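Local coordinates for mortality factor 4-like protein 1 (Homo sapiens, PDB 2F5K) that binds methylated histone H3 through its chromo domain and probably acts in gene regulation, at residues P21-G26 with V74-D79. Numbering follows the deposited sequence.
Sequences PKFQEG and VLKYVD
Phe23 and Lys76 mark the nearest approach of the two backbones, with their CA atoms 8.0 Å apart, a spacing bridged by side chains between an irregular loop (21-26) and the short strand that begins at Val74. The Phe23 ring lies between Val74 and Lys76. Val74 supports one face: its CG1, which lies anti to the backbone N (chi1 -174°), sits over the ring centre at 3.3 Å from the centroid and 11° off the normal, a well-centred CH-pi contact. Over the opposite face comes the ammonium of Lys76, its NZ 3.9 Å from the centroid and 29° off the normal, a cation-pi arrangement displaced from the middle. The Lys76 chain bends at chi2, which carries CD to within 3.4 Å of Phe23 CE2 and lets NZ continue over the ring. The main polar partner of NZ is Glu27, through a salt bridge beside the aromatic face. With an alanine here instead of Phe23, Val74 CG1 would probably lose its aromatic cover and Lys76 its cation-pi partner. At the periphery one water links the segments, accepting from Lys22 NZ at 2.8 Å and donating to Val74 O at 2.9 Å. Phe23 also meets Tyr54 edge-to-face, and its N bonds to the hydroxyl of that tyrosine, so the loop is also tied to strand 51-58 through Tyr54. Phe23 and Val74 both pack on Val29 of strand 28-32, to which 74-76 adds antiparallel as an outermost strand. The contact thus joins the loop entering the first strand of the chromo-domain beta barrel to its last strand, just before the chain turns at Tyr77 into helix 79-98.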
# COMPACT_ATOMS: atom_id res chain seq x y z
N PRO A 21 15.37 4.18 3.51
CA PRO A 21 13.91 4.23 3.41
C PRO A 21 13.23 3.23 4.35
O PRO A 21 13.86 2.33 4.90
CB PRO A 21 13.68 3.81 1.96
CG PRO A 21 14.73 2.74 1.76
CD PRO A 21 15.94 3.21 2.56
N LYS A 22 11.93 3.42 4.52
CA LYS A 22 11.10 2.65 5.43
C LYS A 22 11.02 1.18 5.06
O LYS A 22 11.03 0.31 5.93
CB LYS A 22 9.69 3.22 5.43
CG LYS A 22 9.34 4.10 6.61
CD LYS A 22 7.88 3.94 6.99
CE LYS A 22 7.31 5.20 7.61
NZ LYS A 22 5.82 5.17 7.70
N PHE A 23 10.95 0.89 3.77
CA PHE A 23 10.69 -0.48 3.34
C PHE A 23 11.81 -1.15 2.54
O PHE A 23 12.72 -0.48 2.06
CB PHE A 23 9.37 -0.53 2.59
CG PHE A 23 8.24 0.06 3.38
CD1 PHE A 23 8.02 1.43 3.37
CD2 PHE A 23 7.42 -0.75 4.15
CE1 PHE A 23 6.98 1.97 4.11
CE2 PHE A 23 6.37 -0.22 4.88
CZ PHE A 23 6.16 1.14 4.88
N GLN A 24 11.74 -2.46 2.44
CA GLN A 24 12.75 -3.25 1.75
C GLN A 24 12.18 -4.12 0.63
O GLN A 24 11.00 -4.45 0.64
CB GLN A 24 13.45 -4.18 2.73
CG GLN A 24 14.20 -3.48 3.81
CD GLN A 24 14.79 -4.45 4.78
OE1 GLN A 24 14.65 -5.66 4.61
NE2 GLN A 24 15.48 -3.93 5.81
N GLU A 25 13.03 -4.49 -0.31
CA GLU A 25 12.60 -5.36 -1.39
C GLU A 25 12.21 -6.68 -0.78
O GLU A 25 12.96 -7.24 0.01
CB GLU A 25 13.71 -5.55 -2.42
CG GLU A 25 14.12 -4.25 -3.07
CD GLU A 25 15.12 -4.43 -4.21
OE1 GLU A 25 15.61 -5.57 -4.44
OE2 GLU A 25 15.40 -3.40 -4.89
N GLY A 26 11.03 -7.15 -1.13
CA GLY A 26 10.53 -8.40 -0.59
C GLY A 26 9.53 -8.19 0.54
O GLY A 26 8.68 -9.03 0.76
N VAL A 74 2.68 3.65 1.58
CA VAL A 74 3.03 2.34 2.06
C VAL A 74 3.02 2.28 3.59
O VAL A 74 3.56 3.16 4.25
CB VAL A 74 4.40 1.93 1.54
CG1 VAL A 74 4.70 0.51 1.92
CG2 VAL A 74 4.43 2.10 0.01
N LEU A 75 2.39 1.26 4.15
CA LEU A 75 2.34 1.12 5.60
C LEU A 75 2.88 -0.24 5.96
O LEU A 75 2.76 -1.21 5.18
CB LEU A 75 0.92 1.24 6.15
CG LEU A 75 0.24 2.62 6.14
CD1 LEU A 75 -1.19 2.51 6.59
CD2 LEU A 75 1.02 3.50 7.10
N LYS A 76 3.51 -0.29 7.12
CA LYS A 76 4.07 -1.49 7.69
C LYS A 76 2.96 -2.51 7.95
O LYS A 76 1.84 -2.16 8.29
CB LYS A 76 4.77 -1.11 8.99
CG LYS A 76 6.17 -1.60 9.07
CD LYS A 76 7.11 -0.84 8.17
CE LYS A 76 8.46 -1.51 8.11
NZ LYS A 76 9.28 -0.88 7.06
N TYR A 77 3.28 -3.79 7.75
CA TYR A 77 2.29 -4.84 7.93
C TYR A 77 2.25 -5.22 9.41
O TYR A 77 2.89 -6.17 9.81
CB TYR A 77 2.65 -6.07 7.07
CG TYR A 77 1.48 -7.03 6.86
CD1 TYR A 77 0.64 -6.91 5.77
CD2 TYR A 77 1.23 -8.06 7.77
CE1 TYR A 77 -0.42 -7.79 5.59
CE2 TYR A 77 0.17 -8.95 7.61
CZ TYR A 77 -0.65 -8.80 6.53
OH TYR A 77 -1.72 -9.66 6.37
N VAL A 78 1.49 -4.47 10.20
CA VAL A 78 1.39 -4.69 11.63
C VAL A 78 -0.03 -4.50 12.13
O VAL A 78 -0.88 -3.90 11.43
CB VAL A 78 2.34 -3.73 12.44
CG1 VAL A 78 3.78 -4.09 12.21
CG2 VAL A 78 2.09 -2.30 12.09
N ASP A 79 -0.28 -5.01 13.34
CA ASP A 79 -1.63 -4.95 13.93
C ASP A 79 -2.33 -3.60 13.81
O ASP A 79 -3.49 -3.53 13.42
CB ASP A 79 -1.66 -5.44 15.40
CG ASP A 79 -1.58 -6.98 15.50
OD1 ASP A 79 -1.90 -7.66 14.49
OD2 ASP A 79 -1.20 -7.59 16.54
O HOH W 1 4.79 5.62 5.11